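Antiterminator Q protein (Enterobacteria phage SfI, PDB 6JNY) probably acts as a transcription antitermination factor of a lambdoid phage, working on host RNA polymerase so that transcription continues past terminators. Local coordinates at residues A[79-88]-A[130-141]. Sequence-based numbering, arbitrary orientation.
Sequences KAFGILLSYY and VDEILNASLFMI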
loop_
_atom_site.group_PDB
_atom_site.type_symbol
_atom_site.label_atom_id
_atom_site.label_comp_id
_atom_site.label_asym_id
_atom_site.label_seq_id
_atom_site.Cartn_x
_atom_site.Cartn_y
_atom_site.Cartn_z
ATOM N N LYS A 79 1.303 0.928 -9.209
ATOM C CA LYS A 79 -0.096 0.578 -8.986
ATOM C C LYS A 79 -0.319 0.137 -7.547
ATOM O O LYS A 79 -1.225 0.633 -6.864
ATOM C CB LYS A 79 -0.509 -0.527 -9.959
ATOM C CG LYS A 79 -1.982 -0.917 -9.920
ATOM C CD LYS A 79 -2.211 -2.142 -10.798
ATOM C CE LYS A 79 -3.666 -2.566 -10.810
ATOM N NZ LYS A 79 -3.858 -3.886 -11.495
ATOM N N ALA A 80 0.515 -0.785 -7.063
ATOM C CA ALA A 80 0.397 -1.253 -5.689
ATOM C C ALA A 80 0.681 -0.135 -4.698
ATOM O O ALA A 80 0.017 -0.034 -3.659
ATOM C CB ALA A 80 1.340 -2.436 -5.454
ATOM N N PHE A 81 1.676 0.708 -4.996
ATOM C CA PHE A 81 1.973 1.850 -4.138
ATOM C C PHE A 81 0.737 2.733 -3.977
ATOM O O PHE A 81 0.379 3.112 -2.857
ATOM C CB PHE A 81 3.145 2.628 -4.750
ATOM C CG PHE A 81 3.985 3.418 -3.765
ATOM C CD1 PHE A 81 3.515 3.792 -2.506
ATOM C CD2 PHE A 81 5.277 3.809 -4.126
ATOM C CE1 PHE A 81 4.324 4.527 -1.637
ATOM C CE2 PHE A 81 6.086 4.544 -3.262
ATOM C CZ PHE A 81 5.612 4.908 -2.022
ATOM N N GLY A 82 0.049 3.018 -5.080
ATOM C CA GLY A 82 -1.146 3.844 -4.996
ATOM C C GLY A 82 -2.248 3.199 -4.179
ATOM O O GLY A 82 -2.931 3.869 -3.396
ATOM N N ILE A 83 -2.425 1.883 -4.335
ATOM C CA ILE A 83 -3.448 1.181 -3.568
ATOM C C ILE A 83 -3.117 1.206 -2.084
ATOM O O ILE A 83 -3.997 1.401 -1.237
ATOM C CB ILE A 83 -3.629 -0.246 -4.114
ATOM C CG1 ILE A 83 -4.402 -0.206 -5.434
ATOM C CG2 ILE A 83 -4.319 -1.143 -3.099
ATOM C CD1 ILE A 83 -4.317 -1.477 -6.224
ATOM N N LEU A 84 -1.839 1.001 -1.742
ATOM C CA LEU A 84 -1.414 1.112 -0.357
ATOM C C LEU A 84 -1.726 2.488 0.215
ATOM O O LEU A 84 -2.198 2.599 1.353
ATOM C CB LEU A 84 0.092 0.833 -0.263
ATOM C CG LEU A 84 0.697 0.730 1.136
ATOM C CD1 LEU A 84 0.330 -0.592 1.774
ATOM C CD2 LEU A 84 2.232 0.878 1.080
ATOM N N LEU A 85 -1.458 3.551 -0.560
ATOM C CA LEU A 85 -1.724 4.909 -0.085
ATOM C C LEU A 85 -3.222 5.187 0.045
ATOM O O LEU A 85 -3.650 5.800 1.026
ATOM C CB LEU A 85 -1.037 5.938 -0.993
ATOM C CG LEU A 85 0.499 5.966 -0.876
ATOM C CD1 LEU A 85 1.117 6.762 -2.030
ATOM C CD2 LEU A 85 0.930 6.529 0.455
ATOM N N SER A 86 -4.027 4.704 -0.905
ATOM C CA SER A 86 -5.481 4.840 -0.783
ATOM C C SER A 86 -5.976 4.219 0.517
ATOM O O SER A 86 -6.732 4.841 1.269
ATOM C CB SER A 86 -6.172 4.195 -1.980
ATOM O OG SER A 86 -5.915 4.926 -3.169
ATOM N N TYR A 87 -5.511 3.008 0.830
ATOM C CA TYR A 87 -6.008 2.311 2.011
ATOM C C TYR A 87 -5.495 2.949 3.298
ATOM O O TYR A 87 -6.267 3.195 4.230
ATOM C CB TYR A 87 -5.592 0.841 1.935
ATOM C CG TYR A 87 -6.167 -0.037 3.017
ATOM C CD1 TYR A 87 -5.339 -0.595 3.985
ATOM C CD2 TYR A 87 -7.514 -0.370 3.040
ATOM C CE1 TYR A 87 -5.844 -1.427 4.966
ATOM C CE2 TYR A 87 -8.024 -1.193 4.018
ATOM C CZ TYR A 87 -7.195 -1.727 4.973
ATOM O OH TYR A 87 -7.695 -2.551 5.949
ATOM N N TYR A 88 -4.181 3.189 3.390
ATOM C CA TYR A 88 -3.624 3.645 4.659
ATOM C C TYR A 88 -3.622 5.159 4.817
ATOM O O TYR A 88 -3.903 5.643 5.912
ATOM C CB TYR A 88 -2.210 3.067 4.878
ATOM C CG TYR A 88 -2.242 1.614 5.261
ATOM C CD1 TYR A 88 -2.771 1.212 6.475
ATOM C CD2 TYR A 88 -1.795 0.648 4.378
ATOM C CE1 TYR A 88 -2.805 -0.130 6.833
ATOM C CE2 TYR A 88 -1.834 -0.693 4.715
ATOM C CZ TYR A 88 -2.348 -1.068 5.942
ATOM O OH TYR A 88 -2.381 -2.398 6.285
ATOM N N VAL A 130 -7.426 -6.509 -5.366
ATOM C CA VAL A 130 -7.037 -5.459 -4.426
ATOM C C VAL A 130 -6.566 -6.067 -3.111
ATOM O O VAL A 130 -5.545 -5.653 -2.545
ATOM C CB VAL A 130 -8.182 -4.452 -4.222
ATOM C CG1 VAL A 130 -7.917 -3.589 -2.980
ATOM C CG2 VAL A 130 -8.336 -3.595 -5.466
ATOM N N ASP A 131 -7.300 -7.057 -2.607
ATOM C CA ASP A 131 -6.901 -7.744 -1.388
ATOM C C ASP A 131 -5.531 -8.386 -1.551
ATOM O O ASP A 131 -4.683 -8.299 -0.649
ATOM C CB ASP A 131 -7.953 -8.801 -1.045
ATOM C CG ASP A 131 -9.067 -8.249 -0.180
ATOM O OD1 ASP A 131 -9.552 -7.132 -0.477
ATOM O OD2 ASP A 131 -9.453 -8.928 0.797
ATOM N N GLU A 132 -5.285 -9.012 -2.705
ATOM C CA GLU A 132 -4.005 -9.680 -2.933
ATOM C C GLU A 132 -2.872 -8.669 -3.037
ATOM O O GLU A 132 -1.760 -8.916 -2.550
ATOM C CB GLU A 132 -4.074 -10.523 -4.206
ATOM C CG GLU A 132 -4.821 -11.827 -4.052
ATOM C CD GLU A 132 -5.115 -12.483 -5.389
ATOM O OE1 GLU A 132 -4.635 -11.969 -6.427
ATOM O OE2 GLU A 132 -5.814 -13.518 -5.402
ATOM N N ILE A 133 -3.124 -7.537 -3.689
ATOM C CA ILE A 133 -2.099 -6.506 -3.814
ATOM C C ILE A 133 -1.730 -5.944 -2.445
ATOM O O ILE A 133 -0.544 -5.773 -2.126
ATOM C CB ILE A 133 -2.561 -5.419 -4.804
ATOM C CG1 ILE A 133 -2.559 -5.970 -6.236
ATOM C CG2 ILE A 133 -1.702 -4.158 -4.683
ATOM C CD1 ILE A 133 -3.372 -5.116 -7.197
ATOM N N LEU A 134 -2.726 -5.662 -1.604
ATOM C CA LEU A 134 -2.421 -5.170 -0.265
ATOM C C LEU A 134 -1.640 -6.207 0.533
ATOM O O LEU A 134 -0.635 -5.881 1.181
ATOM C CB LEU A 134 -3.706 -4.751 0.459
ATOM C CG LEU A 134 -4.293 -3.422 -0.001
ATOM C CD1 LEU A 134 -5.737 -3.294 0.509
ATOM C CD2 LEU A 134 -3.446 -2.272 0.499
ATOM N N ASN A 135 -2.066 -7.468 0.471
ATOM C CA ASN A 135 -1.369 -8.524 1.192
ATOM C C ASN A 135 0.063 -8.655 0.712
ATOM O O ASN A 135 0.980 -8.760 1.524
ATOM C CB ASN A 135 -2.119 -9.844 1.030
ATOM C CG ASN A 135 -1.456 -10.970 1.783
ATOM O OD1 ASN A 135 -0.640 -11.713 1.227
ATOM N ND2 ASN A 135 -1.787 -11.094 3.061
ATOM N N ALA A 136 0.271 -8.615 -0.598
ATOM C CA ALA A 136 1.618 -8.776 -1.132
ATOM C C ALA A 136 2.493 -7.598 -0.735
ATOM O O ALA A 136 3.688 -7.767 -0.449
ATOM C CB ALA A 136 1.541 -8.900 -2.652
ATOM N N SER A 137 1.919 -6.398 -0.708
ATOM C CA SER A 137 2.681 -5.222 -0.296
ATOM C C SER A 137 3.112 -5.321 1.160
ATOM O O SER A 137 4.264 -5.022 1.488
ATOM C CB SER A 137 1.854 -3.957 -0.512
ATOM O OG SER A 137 1.469 -3.809 -1.877
ATOM N N LEU A 138 2.213 -5.741 2.055
ATOM C CA LEU A 138 2.597 -5.880 3.456
ATOM C C LEU A 138 3.665 -6.942 3.629
ATOM O O LEU A 138 4.574 -6.788 4.446
ATOM C CB LEU A 138 1.379 -6.205 4.319
ATOM C CG LEU A 138 0.673 -4.974 4.904
ATOM C CD1 LEU A 138 0.028 -4.101 3.838
ATOM C CD2 LEU A 138 -0.319 -5.417 5.950
ATOM N N PHE A 139 3.574 -8.021 2.862
ATOM C CA PHE A 139 4.604 -9.052 2.925
ATOM C C PHE A 139 5.973 -8.492 2.559
ATOM O O PHE A 139 6.983 -8.833 3.199
ATOM C CB PHE A 139 4.209 -10.210 2.009
ATOM C CG PHE A 139 5.152 -11.373 2.086
ATOM C CD1 PHE A 139 5.013 -12.323 3.078
ATOM C CD2 PHE A 139 6.193 -11.489 1.183
ATOM C CE1 PHE A 139 5.895 -13.394 3.159
ATOM C CE2 PHE A 139 7.081 -12.551 1.263
ATOM C CZ PHE A 139 6.924 -13.496 2.249
ATOM N N MET A 140 6.030 -7.653 1.522
ATOM C CA MET A 140 7.293 -7.054 1.093
ATOM C C MET A 140 7.795 -6.045 2.116
ATOM O O MET A 140 9.009 -5.927 2.349
ATOM C CB MET A 140 7.117 -6.352 -0.249
ATOM C CG MET A 140 6.813 -7.250 -1.433
ATOM S SD MET A 140 6.016 -6.286 -2.744
ATOM C CE MET A 140 7.350 -5.184 -3.201
ATOM N N ILE A 141 6.880 -5.278 2.707
ATOM C CA ILE A 141 7.281 -4.211 3.611
ATOM C C ILE A 141 7.785 -4.761 4.944
ATOM O O ILE A 141 8.747 -4.234 5.514
ATOM C CB ILE A 141 6.128 -3.206 3.785
ATOM C CG1 ILE A 141 5.917 -2.423 2.496
ATOM C CG2 ILE A 141 6.434 -2.245 4.912
ATOM C CD1 ILE A 141 4.557 -1.726 2.456
#
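The carbonyl O of Ile133 takes two donors, the backbone N of Ser137 and its hydroxyl OG, which lies 2.8 Å from Ile133 O. The two come from opposite faces of the carbonyl plane. The serine hydroxyl is thus tied back to its own helix, and its OG meets Ala80 CB of the other helix as a mere packing neighbour. Segment 79-88 of helix 78-90 crosses segment 130-141 of the long helix 123-155 almost perpendicularly, with a signed crossing angle of -95°, near the centre of this largely helical protein. The segment axes come within 9.5 Å.

Leu84 makes a knob-into-hole contact, seated among Leu134, Ser137, Leu138 and Ile141. Its CG is anti to the backbone N (chi1 -173°), which swings the two methyls toward the long helix. CD2 meets Ile141 CD1 tip to tip at 3.8 Å, while CD1 packs against Leu138 CD1, the two side chains at a slant. The small Ala80 lies where the backbones come nearest (its CA is 6.1 Å from Ile133 CA), with its CB 3.6 Å from Ile133 CG2. Next to it, Ile83 and Ile133 cross at about a right angle, their CD1 methyls 3.9 Å apart. The CG2 branch of Ile83 turns instead to Leu134 CG.

Leu134 also packs on Tyr87. Its CD1 lies over one face of the Tyr87 ring, 4.1 Å above the plane and toward the rim. Tyr87 CD1 in turn stands over the centre of the Tyr88 ring. Helix 10-28 covers the far end of the contact, where Leu16 and His13 touch Leu138 and Asn17 OD1 is hydrogen-bonded to Tyr88 OH. Leu138 CD2 packs 3.7 Å from Tyr88 OH, and Leu138 CD1 lies at the ring edge beside Tyr88 CE2.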